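Local coordinates for Mlr6093 protein (Mesorhizobium loti, PDB 2QJ8) that probably hydrolyses amide or ester bonds as a zinc-dependent enzyme of the succinylglutamate desuccinylase/aspartoacylase family, at residues A[48-53]-A[136-141]; A[153-158]-A[177-182]; A[169-174]-A[201-206]. All blocks are in the same frame, centred on the assembly; numbering follows the deposited sequence.

Contact 1: A[48-53]-A[136-141]; sequences LLITGG and TVLDLH
Parallel strand pairing within the mixed beta-sheet of the catalytic domain joins Leu-48 to Gly-52 with Thr-136 to Leu-140, the axes of the two short strand segments approaching to 4.7 Å at an angle of 16°. Leu-49 and Thr-51 each use both backbone polar groups in this pairing. Leu-49 N donates to Thr-136 O and Leu-49 O accepts from Leu-138 N at 2.8 Å; Thr-51 N reaches Leu-138 O at 2.9 Å and Thr-51 O accepts from Leu-140 N. The intervening residues Leu-48, Ile-50 and Gly-52 turn their backbone groups to strand 79-84, so strand 47-52 is bonded along both edges. On one face Ile-50 and Leu-138 lie side by side, CD1 of Ile-50 being 4.1 Å from CD2 of Leu-138, while Ile-50 CG2 meets Leu-140 CD1 at 3.9 Å. Helix 218-230 packs on this apolar face through Leu-228, against Leu-48, and Val-224, against Leu-138. The other face carries Leu-49 and Val-137, then a buried polar pair. With chi1 at 58°, Thr-51 holds OG1 between its backbone N and carbonyl carbon, from where it donates to Asp-139 OD1 at 2.8 Å. The hydroxyl comes to the anti side of that oxygen, 26° out of the carboxylate plane, and restrains the rotation of the acid group. Where the strands part, a water accepts from Gly-53 N at 3.0 Å and donates to Leu-140 O at 2.7 Å.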
ATOM      1  N   LEU A  48     -28.495  10.295   6.987  1.00 26.87           N
ATOM      2  CA  LEU A  48     -27.131   9.782   7.005  1.00 24.87           C
ATOM      3  C   LEU A  48     -26.242  10.431   5.969  1.00 24.85           C
ATOM      4  O   LEU A  48     -26.650  10.597   4.826  1.00 24.19           O
ATOM      5  CB  LEU A  48     -27.173   8.271   6.689  1.00 25.48           C
ATOM      6  CG  LEU A  48     -25.819   7.528   6.617  1.00 25.95           C
ATOM      7  CD1 LEU A  48     -25.153   7.482   7.997  1.00 22.49           C
ATOM      8  CD2 LEU A  48     -25.960   6.138   6.011  1.00 22.67           C
ATOM      9  N   LEU A  49     -25.024  10.793   6.375  1.00 23.66           N
ATOM     10  CA  LEU A  49     -23.997  11.230   5.461  1.00 24.49           C
ATOM     11  C   LEU A  49     -22.943  10.142   5.454  1.00 22.84           C
ATOM     12  O   LEU A  49     -22.520   9.706   6.516  1.00 22.81           O
ATOM     13  CB  LEU A  49     -23.324  12.519   5.926  1.00 24.42           C
ATOM     14  CG  LEU A  49     -22.087  13.000   5.158  1.00 27.56           C
ATOM     15  CD1 LEU A  49     -22.389  13.329   3.664  1.00 27.42           C
ATOM     16  CD2 LEU A  49     -21.550  14.215   5.901  1.00 21.35           C
ATOM     17  N   ILE A  50     -22.497   9.754   4.268  1.00 23.73           N
ATOM     18  CA  ILE A  50     -21.386   8.837   4.076  1.00 22.80           C
ATOM     19  C   ILE A  50     -20.258   9.555   3.343  1.00 26.48           C
ATOM     20  O   ILE A  50     -20.433  10.053   2.219  1.00 25.99           O
ATOM     21  CB  ILE A  50     -21.789   7.573   3.253  1.00 22.57           C
ATOM     22  CG1 ILE A  50     -23.081   6.983   3.798  1.00 24.94           C
ATOM     23  CG2 ILE A  50     -20.628   6.551   3.235  1.00 21.90           C
ATOM     24  CD1 ILE A  50     -23.412   5.649   3.223  1.00 22.20           C
ATOM     25  N   THR A  51     -19.079   9.576   3.962  1.00 29.27           N
ATOM     26  CA  THR A  51     -17.911  10.234   3.415  1.00 29.41           C
ATOM     27  C   THR A  51     -16.766   9.234   3.120  1.00 29.72           C
ATOM     28  O   THR A  51     -16.581   8.263   3.847  1.00 27.25           O
ATOM     29  CB  THR A  51     -17.378  11.348   4.345  1.00 29.93           C
ATOM     30  OG1 THR A  51     -17.041  10.825   5.633  1.00 30.27           O
ATOM     31  CG2 THR A  51     -18.378  12.481   4.521  1.00 25.16           C
ATOM     32  N   GLY A  52     -16.043   9.480   2.023  1.00 28.29           N
ATOM     33  CA  GLY A  52     -14.804   8.756   1.689  1.00 27.25           C
ATOM     34  C   GLY A  52     -13.733   9.753   1.308  1.00 25.51           C
ATOM     35  O   GLY A  52     -14.016  10.933   1.130  1.00 25.23           O
ATOM     36  N   GLY A  53     -12.504   9.288   1.178  1.00 25.85           N
ATOM     37  CA  GLY A  53     -11.444  10.113   0.615  1.00 25.48           C
ATOM     38  C   GLY A  53     -10.963  11.308   1.382  1.00 26.70           C
ATOM     39  O   GLY A  53     -10.553  12.275   0.778  1.00 23.47           O
ATOM     40  N   THR A 136     -26.407  11.103  11.584  1.00 24.98           N
ATOM     41  CA  THR A 136     -25.427  10.003  11.607  1.00 23.27           C
ATOM     42  C   THR A 136     -24.446  10.271  10.490  1.00 24.22           C
ATOM     43  O   THR A 136     -24.834  10.720   9.418  1.00 20.95           O
ATOM     44  CB  THR A 136     -26.145   8.613  11.442  1.00 22.74           C
ATOM     45  OG1 THR A 136     -27.132   8.460  12.465  1.00 28.78           O
ATOM     46  CG2 THR A 136     -25.177   7.403  11.523  1.00 24.47           C
ATOM     47  N   VAL A 137     -23.160  10.128  10.781  1.00 26.84           N
ATOM     48  CA  VAL A 137     -22.144  10.237   9.770  1.00 25.10           C
ATOM     49  C   VAL A 137     -21.359   8.932   9.772  1.00 24.64           C
ATOM     50  O   VAL A 137     -20.947   8.453  10.836  1.00 22.36           O
ATOM     51  CB  VAL A 137     -21.169  11.415   9.970  1.00 25.14           C
ATOM     52  CG1 VAL A 137     -20.120  11.360   8.872  1.00 22.52           C
ATOM     53  CG2 VAL A 137     -21.894  12.757   9.962  1.00 27.48           C
ATOM     54  N   LEU A 138     -21.186   8.367   8.584  1.00 25.86           N
ATOM     55  CA  LEU A 138     -20.388   7.172   8.348  1.00 26.97           C
ATOM     56  C   LEU A 138     -19.163   7.587   7.528  1.00 27.28           C
ATOM     57  O   LEU A 138     -19.312   7.952   6.355  1.00 27.69           O
ATOM     58  CB  LEU A 138     -21.198   6.099   7.607  1.00 27.55           C
ATOM     59  CG  LEU A 138     -20.460   4.834   7.101  1.00 26.57           C
ATOM     60  CD1 LEU A 138     -19.750   4.052   8.238  1.00 24.40           C
ATOM     61  CD2 LEU A 138     -21.444   3.961   6.373  1.00 24.09           C
ATOM     62  N   ASP A 139     -17.969   7.531   8.128  1.00 26.56           N
ATOM     63  CA  ASP A 139     -16.716   7.846   7.412  1.00 28.90           C
ATOM     64  C   ASP A 139     -15.999   6.548   7.044  1.00 31.39           C
ATOM     65  O   ASP A 139     -15.766   5.702   7.904  1.00 30.26           O
ATOM     66  CB  ASP A 139     -15.833   8.761   8.255  1.00 29.40           C
ATOM     67  CG  ASP A 139     -14.539   9.225   7.521  1.00 37.77           C
ATOM     68  OD1 ASP A 139     -14.563   9.672   6.344  1.00 31.44           O
ATOM     69  OD2 ASP A 139     -13.477   9.173   8.173  1.00 39.50           O
ATOM     70  N   LEU A 140     -15.676   6.398   5.750  1.00 30.82           N
ATOM     71  CA  LEU A 140     -14.954   5.251   5.200  1.00 31.15           C
ATOM     72  C   LEU A 140     -13.488   5.712   5.258  1.00 31.12           C
ATOM     73  O   LEU A 140     -12.982   6.383   4.354  1.00 29.91           O
ATOM     74  CB  LEU A 140     -15.471   4.915   3.805  1.00 30.34           C
ATOM     75  CG  LEU A 140     -17.011   4.797   3.710  1.00 31.94           C
ATOM     76  CD1 LEU A 140     -17.450   4.537   2.281  1.00 22.73           C
ATOM     77  CD2 LEU A 140     -17.616   3.730   4.661  1.00 26.56           C
ATOM     78  N   HIS A 141     -12.837   5.347   6.368  1.00 31.51           N
ATOM     79  CA  HIS A 141     -11.563   5.955   6.811  1.00 33.93           C
ATOM     80  C   HIS A 141     -10.277   5.191   6.465  1.00 35.11           C
ATOM     81  O   HIS A 141     -10.231   3.951   6.463  1.00 36.03           O
ATOM     82  CB  HIS A 141     -11.662   6.178   8.316  1.00 33.28           C
ATOM     83  CG  HIS A 141     -10.486   6.872   8.922  1.00 39.11           C
ATOM     84  ND1 HIS A 141      -9.521   6.200   9.643  1.00 41.03           N
ATOM     85  CD2 HIS A 141     -10.114   8.178   8.910  1.00 40.62           C
ATOM     86  CE1 HIS A 141      -8.600   7.063  10.045  1.00 43.18           C
ATOM     87  NE2 HIS A 141      -8.936   8.269   9.614  1.00 40.60           N
TER
HETATM   88  O   HOH W   1     -11.410   6.671   2.206  1.00 20.84           O

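Contact 2: A[153-158]-A[177-182]; sequences IISHPI and PVTLLW
Leu-180 O is gripped twice by the neighbouring strand: Ser-155 N donates to it at 2.8 Å, tilted 24° from the carbonyl plane, and the CA-H of Ile-154 adds a weaker contact, with Ile-154 CA 3.3 Å from Leu-180 O. One step back, Leu-180 N donates to Ile-153 O at 2.8 Å in a nearly straight bond; one step on, Trp-182 N donates to Ser-155 O at 3.0 Å. Pairing is slacker at the start, where Ile-153 N lies 3.3 Å from Val-178 O. Among the side chains, Ile-154 runs alongside Trp-182. Its CG2 touches Trp-182 CB at 3.9 Å, and its CD1 comes to the edge of the indole, near the ring plane, 3.9 Å from Trp-182 CE3. Holding CG anti to the backbone N (chi1 -177°) swings the indole into line with the isoleucine, and Gln-259 accepts from Trp-182 NE1 to fix its polar edge. Past the strand, Pro-157 CD rests 3.6 Å from Trp-182 C, and His-156 ND1 bonds back to Pro-157 O while its NE2 is engaged by the backbone of Asn-185. Two adjacent parallel strands connected through helix 161-172 make this a beta-alpha-beta unit of the catalytic domain.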
ATOM      1  N   ILE A 153     -14.623  -1.380  12.915  1.00 27.63           N
ATOM      2  CA  ILE A 153     -15.019  -0.079  13.368  1.00 27.51           C
ATOM      3  C   ILE A 153     -14.227   0.142  14.646  1.00 29.67           C
ATOM      4  O   ILE A 153     -14.178  -0.764  15.472  1.00 27.47           O
ATOM      5  CB  ILE A 153     -16.528  -0.006  13.668  1.00 28.90           C
ATOM      6  CG1 ILE A 153     -17.315   0.053  12.349  1.00 30.10           C
ATOM      7  CG2 ILE A 153     -16.841   1.205  14.491  1.00 27.96           C
ATOM      8  CD1 ILE A 153     -18.750  -0.234  12.491  1.00 23.63           C
ATOM      9  N   ILE A 154     -13.583   1.306  14.775  1.00 26.02           N
ATOM     10  CA  ILE A 154     -12.867   1.698  15.991  1.00 28.03           C
ATOM     11  C   ILE A 154     -13.763   2.703  16.697  1.00 30.05           C
ATOM     12  O   ILE A 154     -14.128   3.721  16.107  1.00 30.53           O
ATOM     13  CB  ILE A 154     -11.492   2.377  15.731  1.00 30.64           C
ATOM     14  CG1 ILE A 154     -10.550   1.433  14.982  1.00 27.07           C
ATOM     15  CG2 ILE A 154     -10.833   2.853  17.072  1.00 28.12           C
ATOM     16  CD1 ILE A 154      -9.214   2.064  14.657  1.00 31.26           C
ATOM     17  N   SER A 155     -14.137   2.371  17.929  1.00 29.85           N
ATOM     18  CA  SER A 155     -15.005   3.133  18.802  1.00 33.00           C
ATOM     19  C   SER A 155     -14.141   3.787  19.868  1.00 32.85           C
ATOM     20  O   SER A 155     -13.455   3.088  20.616  1.00 31.05           O
ATOM     21  CB  SER A 155     -16.000   2.197  19.531  1.00 34.11           C
ATOM     22  OG  SER A 155     -16.918   1.567  18.652  1.00 41.93           O
ATOM     23  N   HIS A 156     -14.161   5.109  19.930  1.00 31.38           N
ATOM     24  CA  HIS A 156     -13.414   5.855  20.929  1.00 32.72           C
ATOM     25  C   HIS A 156     -14.306   6.077  22.186  1.00 31.29           C
ATOM     26  O   HIS A 156     -15.419   6.606  22.053  1.00 29.70           O
ATOM     27  CB  HIS A 156     -12.963   7.191  20.326  1.00 32.83           C
ATOM     28  CG  HIS A 156     -12.006   7.939  21.192  1.00 33.92           C
ATOM     29  ND1 HIS A 156     -12.361   8.461  22.417  1.00 34.43           N
ATOM     30  CD2 HIS A 156     -10.706   8.260  21.008  1.00 32.35           C
ATOM     31  CE1 HIS A 156     -11.320   9.070  22.950  1.00 39.98           C
ATOM     32  NE2 HIS A 156     -10.307   8.967  22.111  1.00 35.39           N
ATOM     33  N   PRO A 157     -13.879   5.608  23.378  1.00 30.77           N
ATOM     34  CA  PRO A 157     -14.640   5.855  24.599  1.00 32.58           C
ATOM     35  C   PRO A 157     -14.910   7.332  24.907  1.00 33.17           C
ATOM     36  O   PRO A 157     -14.022   8.172  24.725  1.00 35.82           O
ATOM     37  CB  PRO A 157     -13.747   5.253  25.685  1.00 31.24           C
ATOM     38  CG  PRO A 157     -13.017   4.209  25.002  1.00 33.74           C
ATOM     39  CD  PRO A 157     -12.732   4.726  23.660  1.00 32.45           C
ATOM     40  N   ILE A 158     -16.145   7.633  25.298  1.00 32.50           N
ATOM     41  CA  ILE A 158     -16.573   8.989  25.664  1.00 31.69           C
ATOM     42  C   ILE A 158     -17.367   8.951  26.978  1.00 32.97           C
ATOM     43  O   ILE A 158     -17.934   7.906  27.342  1.00 34.15           O
ATOM     44  CB  ILE A 158     -17.344   9.692  24.513  1.00 33.15           C
ATOM     45  CG1 ILE A 158     -18.677   8.995  24.202  1.00 28.53           C
ATOM     46  CG2 ILE A 158     -16.414   9.783  23.253  1.00 29.72           C
ATOM     47  CD1 ILE A 158     -19.588   9.798  23.305  1.00 28.78           C
ATOM     48  N   PRO A 177     -15.566  -8.106  11.234  1.00 28.01           N
ATOM     49  CA  PRO A 177     -14.666  -8.965  12.015  1.00 29.02           C
ATOM     50  C   PRO A 177     -14.297  -8.466  13.413  1.00 28.37           C
ATOM     51  O   PRO A 177     -14.294  -9.264  14.349  1.00 28.91           O
ATOM     52  CB  PRO A 177     -13.427  -9.037  11.129  1.00 30.32           C
ATOM     53  CG  PRO A 177     -13.977  -9.020   9.785  1.00 27.29           C
ATOM     54  CD  PRO A 177     -15.157  -8.086   9.813  1.00 27.02           C
ATOM     55  N   VAL A 178     -14.036  -7.164  13.547  1.00 28.97           N
ATOM     56  CA  VAL A 178     -13.670  -6.547  14.817  1.00 25.99           C
ATOM     57  C   VAL A 178     -14.357  -5.221  15.092  1.00 26.32           C
ATOM     58  O   VAL A 178     -14.441  -4.372  14.206  1.00 26.82           O
ATOM     59  CB  VAL A 178     -12.144  -6.228  14.829  1.00 28.27           C
ATOM     60  CG1 VAL A 178     -11.725  -5.477  16.116  1.00 25.64           C
ATOM     61  CG2 VAL A 178     -11.314  -7.517  14.625  1.00 26.44           C
ATOM     62  N   THR A 179     -14.861  -5.032  16.306  1.00 25.06           N
ATOM     63  CA  THR A 179     -15.242  -3.686  16.748  1.00 28.09           C
ATOM     64  C   THR A 179     -14.168  -3.392  17.796  1.00 26.10           C
ATOM     65  O   THR A 179     -14.041  -4.137  18.749  1.00 24.88           O
ATOM     66  CB  THR A 179     -16.681  -3.559  17.321  1.00 30.23           C
ATOM     67  OG1 THR A 179     -17.625  -3.944  16.317  1.00 32.59           O
ATOM     68  CG2 THR A 179     -16.955  -2.094  17.761  1.00 25.97           C
ATOM     69  N   LEU A 180     -13.387  -2.327  17.622  1.00 28.90           N
ATOM     70  CA  LEU A 180     -12.293  -2.061  18.553  1.00 26.55           C
ATOM     71  C   LEU A 180     -12.534  -0.870  19.453  1.00 27.44           C
ATOM     72  O   LEU A 180     -12.696   0.232  18.947  1.00 30.04           O
ATOM     73  CB  LEU A 180     -10.985  -1.831  17.787  1.00 24.48           C
ATOM     74  CG  LEU A 180      -9.681  -1.647  18.592  1.00 26.30           C
ATOM     75  CD1 LEU A 180      -9.271  -2.869  19.420  1.00 21.48           C
ATOM     76  CD2 LEU A 180      -8.568  -1.247  17.649  1.00 25.76           C
ATOM     77  N   LEU A 181     -12.514  -1.102  20.768  1.00 27.81           N
ATOM     78  CA  LEU A 181     -12.610  -0.016  21.734  0.50 28.66           C
ATOM     79  C   LEU A 181     -11.182   0.514  21.902  1.00 28.60           C
ATOM     80  O   LEU A 181     -10.266  -0.224  22.248  1.00 28.48           O
ATOM     81  CB  LEU A 181     -13.197  -0.464  23.074  0.50 28.86           C
ATOM     82  CG  LEU A 181     -14.557  -1.164  23.099  0.50 30.03           C
ATOM     83  CD1 LEU A 181     -15.080  -1.133  24.530  0.50 31.21           C
ATOM     84  CD2 LEU A 181     -15.569  -0.524  22.180  0.50 35.75           C
ATOM     85  N   TRP A 182     -10.980   1.797  21.633  1.00 30.55           N
ATOM     86  CA  TRP A 182      -9.655   2.379  21.701  1.00 32.55           C
ATOM     87  C   TRP A 182      -9.695   3.887  21.953  1.00 32.83           C
ATOM     88  O   TRP A 182     -10.164   4.646  21.121  1.00 28.69           O
ATOM     89  CB  TRP A 182      -8.912   2.071  20.387  1.00 33.19           C
ATOM     90  CG  TRP A 182      -7.479   2.561  20.318  1.00 35.03           C
ATOM     91  CD1 TRP A 182      -6.664   2.912  21.370  1.00 36.82           C
ATOM     92  CD2 TRP A 182      -6.649   2.616  19.147  1.00 33.13           C
ATOM     93  NE1 TRP A 182      -5.422   3.265  20.911  1.00 38.80           N
ATOM     94  CE2 TRP A 182      -5.376   3.084  19.555  1.00 33.38           C
ATOM     95  CE3 TRP A 182      -6.863   2.351  17.797  1.00 34.41           C
ATOM     96  CZ2 TRP A 182      -4.325   3.293  18.654  1.00 37.98           C
ATOM     97  CZ3 TRP A 182      -5.811   2.553  16.899  1.00 35.44           C
ATOM     98  CH2 TRP A 182      -4.565   3.031  17.339  1.00 36.23           C
TER

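Contact 3: A[169-174]-A[201-206]; sequences SISKAF and TFICTE
Ile-203 reaches from strand 201-208 into the C-terminal end of helix 161-172, which packs on the sheet of the catalytic domain here, and its CD1 presses on Ile-170 CG2 at 3.3 Å, tighter than usual van der Waals contact, the two side chains crossing at about a right angle. Its extended CG1 branch passes Ser-171 OG, which stands 3.7 Å from Ile-203 CG1. The Phe-174 side chain runs in the opposite direction to that of Ile-203 and meets it obliquely, with CE1 3.9 Å from Ile-203 CD1 and CZ 3.9 Å from Ile-203 CG2. Flanking this centre, Ile-170 and Thr-201 meet tip to tip, CD1 to CG2, at 3.9 Å. An alanine in place of Ile-203 would lack CG1, CG2 and CD1, and would probably open a gap between Ile-170 and Phe-174 that lets the ring shift. The second shell sets these groups: Ser-171 O accepts from Phe-174 N, Ile-170 O lies in plane at the edge of the phenyl ring, and Asn-226 binds Phe-174 O. Strand 136-144 holds Ile-203 through backbone bonds with Val-137 and Asp-139. Because Ser-171 OG is bonded to Thr-167 O inside its own helix, even this hydroxyl meets the strand as a mere surface, and helix and strand are held together by close apolar fit.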
ATOM      1  N   SER A 169     -23.477   0.148  19.932  1.00 26.32           N
ATOM      2  CA  SER A 169     -24.479  -0.826  19.474  1.00 30.62           C
ATOM      3  C   SER A 169     -24.682  -0.806  17.960  1.00 31.12           C
ATOM      4  O   SER A 169     -24.698  -1.866  17.318  1.00 31.23           O
ATOM      5  CB  SER A 169     -25.810  -0.605  20.169  1.00 32.12           C
ATOM      6  OG  SER A 169     -25.666  -0.898  21.553  1.00 43.50           O
ATOM      7  N   ILE A 170     -24.826   0.395  17.410  1.00 27.31           N
ATOM      8  CA  ILE A 170     -24.954   0.574  15.968  1.00 30.18           C
ATOM      9  C   ILE A 170     -23.719  -0.008  15.243  1.00 29.28           C
ATOM     10  O   ILE A 170     -23.877  -0.753  14.277  1.00 31.36           O
ATOM     11  CB  ILE A 170     -25.187   2.043  15.557  1.00 30.08           C
ATOM     12  CG1 ILE A 170     -26.540   2.549  16.091  1.00 30.76           C
ATOM     13  CG2 ILE A 170     -25.175   2.146  14.009  1.00 29.67           C
ATOM     14  CD1 ILE A 170     -26.825   4.065  15.850  1.00 29.26           C
ATOM     15  N   SER A 171     -22.528   0.298  15.754  1.00 28.24           N
ATOM     16  CA  SER A 171     -21.262  -0.190  15.207  1.00 28.52           C
ATOM     17  C   SER A 171     -21.161  -1.719  15.192  1.00 28.04           C
ATOM     18  O   SER A 171     -20.779  -2.296  14.192  1.00 27.70           O
ATOM     19  CB  SER A 171     -20.099   0.403  15.990  1.00 26.70           C
ATOM     20  OG  SER A 171     -20.056   1.815  15.834  1.00 29.58           O
ATOM     21  N   LYS A 172     -21.519  -2.357  16.297  1.00 27.07           N
ATOM     22  CA  LYS A 172     -21.534  -3.814  16.407  1.00 28.68           C
ATOM     23  C   LYS A 172     -22.507  -4.489  15.435  1.00 28.48           C
ATOM     24  O   LYS A 172     -22.212  -5.580  14.945  1.00 22.87           O
ATOM     25  CB  LYS A 172     -21.857  -4.244  17.850  1.00 30.39           C
ATOM     26  CG  LYS A 172     -20.711  -3.995  18.838  1.00 30.91           C
ATOM     27  CD  LYS A 172     -21.140  -4.335  20.278  1.00 33.22           C
ATOM     28  CE  LYS A 172     -19.993  -4.138  21.270  1.00 39.89           C
ATOM     29  NZ  LYS A 172     -20.410  -4.318  22.706  1.00 41.38           N
ATOM     30  N   ALA A 173     -23.642  -3.824  15.170  1.00 29.21           N
ATOM     31  CA  ALA A 173     -24.649  -4.262  14.198  1.00 29.06           C
ATOM     32  C   ALA A 173     -24.150  -4.317  12.726  1.00 28.57           C
ATOM     33  O   ALA A 173     -24.841  -4.884  11.895  1.00 27.59           O
ATOM     34  CB  ALA A 173     -25.929  -3.382  14.288  1.00 27.07           C
ATOM     35  N   PHE A 174     -22.985  -3.733  12.415  1.00 27.43           N
ATOM     36  CA  PHE A 174     -22.357  -3.852  11.085  1.00 26.86           C
ATOM     37  C   PHE A 174     -21.826  -5.283  10.891  1.00 28.11           C
ATOM     38  O   PHE A 174     -21.632  -5.704   9.754  1.00 28.50           O
ATOM     39  CB  PHE A 174     -21.181  -2.885  10.884  1.00 26.21           C
ATOM     40  CG  PHE A 174     -21.571  -1.461  10.557  1.00 26.84           C
ATOM     41  CD1 PHE A 174     -22.349  -0.708  11.421  1.00 27.57           C
ATOM     42  CD2 PHE A 174     -21.092  -0.849   9.428  1.00 25.42           C
ATOM     43  CE1 PHE A 174     -22.662   0.601  11.144  1.00 27.49           C
ATOM     44  CE2 PHE A 174     -21.420   0.480   9.141  1.00 26.20           C
ATOM     45  CZ  PHE A 174     -22.227   1.186  10.005  1.00 29.13           C
ATOM     46  N   THR A 201     -24.232  10.517  16.024  1.00 30.57           N
ATOM     47  CA  THR A 201     -23.662   9.173  15.862  1.00 28.89           C
ATOM     48  C   THR A 201     -22.600   9.281  14.789  1.00 27.92           C
ATOM     49  O   THR A 201     -22.895   9.667  13.674  1.00 27.01           O
ATOM     50  CB  THR A 201     -24.730   8.174  15.469  1.00 29.17           C
ATOM     51  OG1 THR A 201     -25.676   8.125  16.531  1.00 29.26           O
ATOM     52  CG2 THR A 201     -24.121   6.746  15.222  1.00 22.73           C
ATOM     53  N   PHE A 202     -21.337   9.068  15.162  1.00 29.35           N
ATOM     54  CA  PHE A 202     -20.239   9.114  14.215  1.00 27.93           C
ATOM     55  C   PHE A 202     -19.593   7.735  14.186  1.00 27.84           C
ATOM     56  O   PHE A 202     -19.114   7.267  15.228  1.00 27.13           O
ATOM     57  CB  PHE A 202     -19.245  10.183  14.638  1.00 27.38           C
ATOM     58  CG  PHE A 202     -18.055  10.332  13.723  1.00 30.06           C
ATOM     59  CD1 PHE A 202     -18.204  10.364  12.324  1.00 35.08           C
ATOM     60  CD2 PHE A 202     -16.785  10.527  14.256  1.00 34.69           C
ATOM     61  CE1 PHE A 202     -17.122  10.531  11.480  1.00 30.33           C
ATOM     62  CE2 PHE A 202     -15.677  10.709  13.409  1.00 36.05           C
ATOM     63  CZ  PHE A 202     -15.850  10.702  12.013  1.00 35.03           C
ATOM     64  N   ILE A 203     -19.594   7.106  13.005  1.00 27.57           N
ATOM     65  CA  ILE A 203     -19.067   5.751  12.785  1.00 26.16           C
ATOM     66  C   ILE A 203     -17.930   5.784  11.757  1.00 29.37           C
ATOM     67  O   ILE A 203     -18.056   6.369  10.691  1.00 26.08           O
ATOM     68  CB  ILE A 203     -20.220   4.770  12.430  1.00 28.05           C
ATOM     69  CG1 ILE A 203     -21.112   4.589  13.665  1.00 30.82           C
ATOM     70  CG2 ILE A 203     -19.710   3.429  12.043  1.00 22.33           C
ATOM     71  CD1 ILE A 203     -22.313   3.766  13.398  1.00 29.79           C
ATOM     72  N   CYS A 204     -16.793   5.194  12.144  1.00 32.68           N
ATOM     73  CA  CYS A 204     -15.595   5.172  11.340  0.50 33.00           C
ATOM     74  C   CYS A 204     -15.203   3.724  11.020  1.00 31.56           C
ATOM     75  O   CYS A 204     -14.810   2.991  11.923  1.00 31.07           O
ATOM     76  CB  CYS A 204     -14.515   5.888  12.147  0.50 33.89           C
ATOM     77  SG  CYS A 204     -13.066   6.286  11.252  0.50 40.05           S
ATOM     78  N   THR A 205     -15.332   3.331   9.753  1.00 32.05           N
ATOM     79  CA  THR A 205     -14.964   1.985   9.303  1.00 33.95           C
ATOM     80  C   THR A 205     -13.511   2.103   8.847  1.00 32.01           C
ATOM     81  O   THR A 205     -13.159   3.074   8.204  1.00 35.33           O
ATOM     82  CB  THR A 205     -15.849   1.494   8.185  1.00 31.79           C
ATOM     83  OG1 THR A 205     -15.710   2.379   7.091  1.00 42.53           O
ATOM     84  CG2 THR A 205     -17.318   1.478   8.624  1.00 31.49           C
ATOM     85  N   GLU A 206     -12.683   1.121   9.174  1.00 31.95           N
ATOM     86  CA  GLU A 206     -11.241   1.218   8.916  1.00 29.57           C
ATOM     87  C   GLU A 206     -10.748   0.417   7.740  1.00 32.03           C
ATOM     88  O   GLU A 206     -10.973  -0.790   7.676  1.00 34.65           O
ATOM     89  CB  GLU A 206     -10.449   0.814  10.149  1.00 28.57           C
ATOM     90  CG  GLU A 206     -10.673   1.687  11.371  1.00 31.88           C
ATOM     91  CD  GLU A 206     -10.268   3.153  11.221  1.00 36.32           C
ATOM     92  OE1 GLU A 206      -9.397   3.492  10.398  1.00 36.40           O
ATOM     93  OE2 GLU A 206     -10.821   3.986  11.976  1.00 45.68           O
TER

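Overall arrangement
From the N terminus, contact 1 comes first: it brings 136-141 back beside 48-53 and closes a long loop of 82 residues, about two fifths of it helical, before the others begin. Contacts 2 and 3 then cross, because 169-174 lies between the two strands of contact 2 and finds its partner, 201-206, only after 177-182 has paired. Strand 201-208 unites all three, running parallel to 136-144 on one edge and antiparallel to 152-155 on the other. Asp-139 N probably bonds Ile-203 O, and His-141 ND1 Glu-206 OE1, tying contacts 1 and 3; Ile-153 CD1 packs on Phe-174, tying contacts 2 and 3. Contacts 1 and 2 do not touch, their centres lying 16 Å apart.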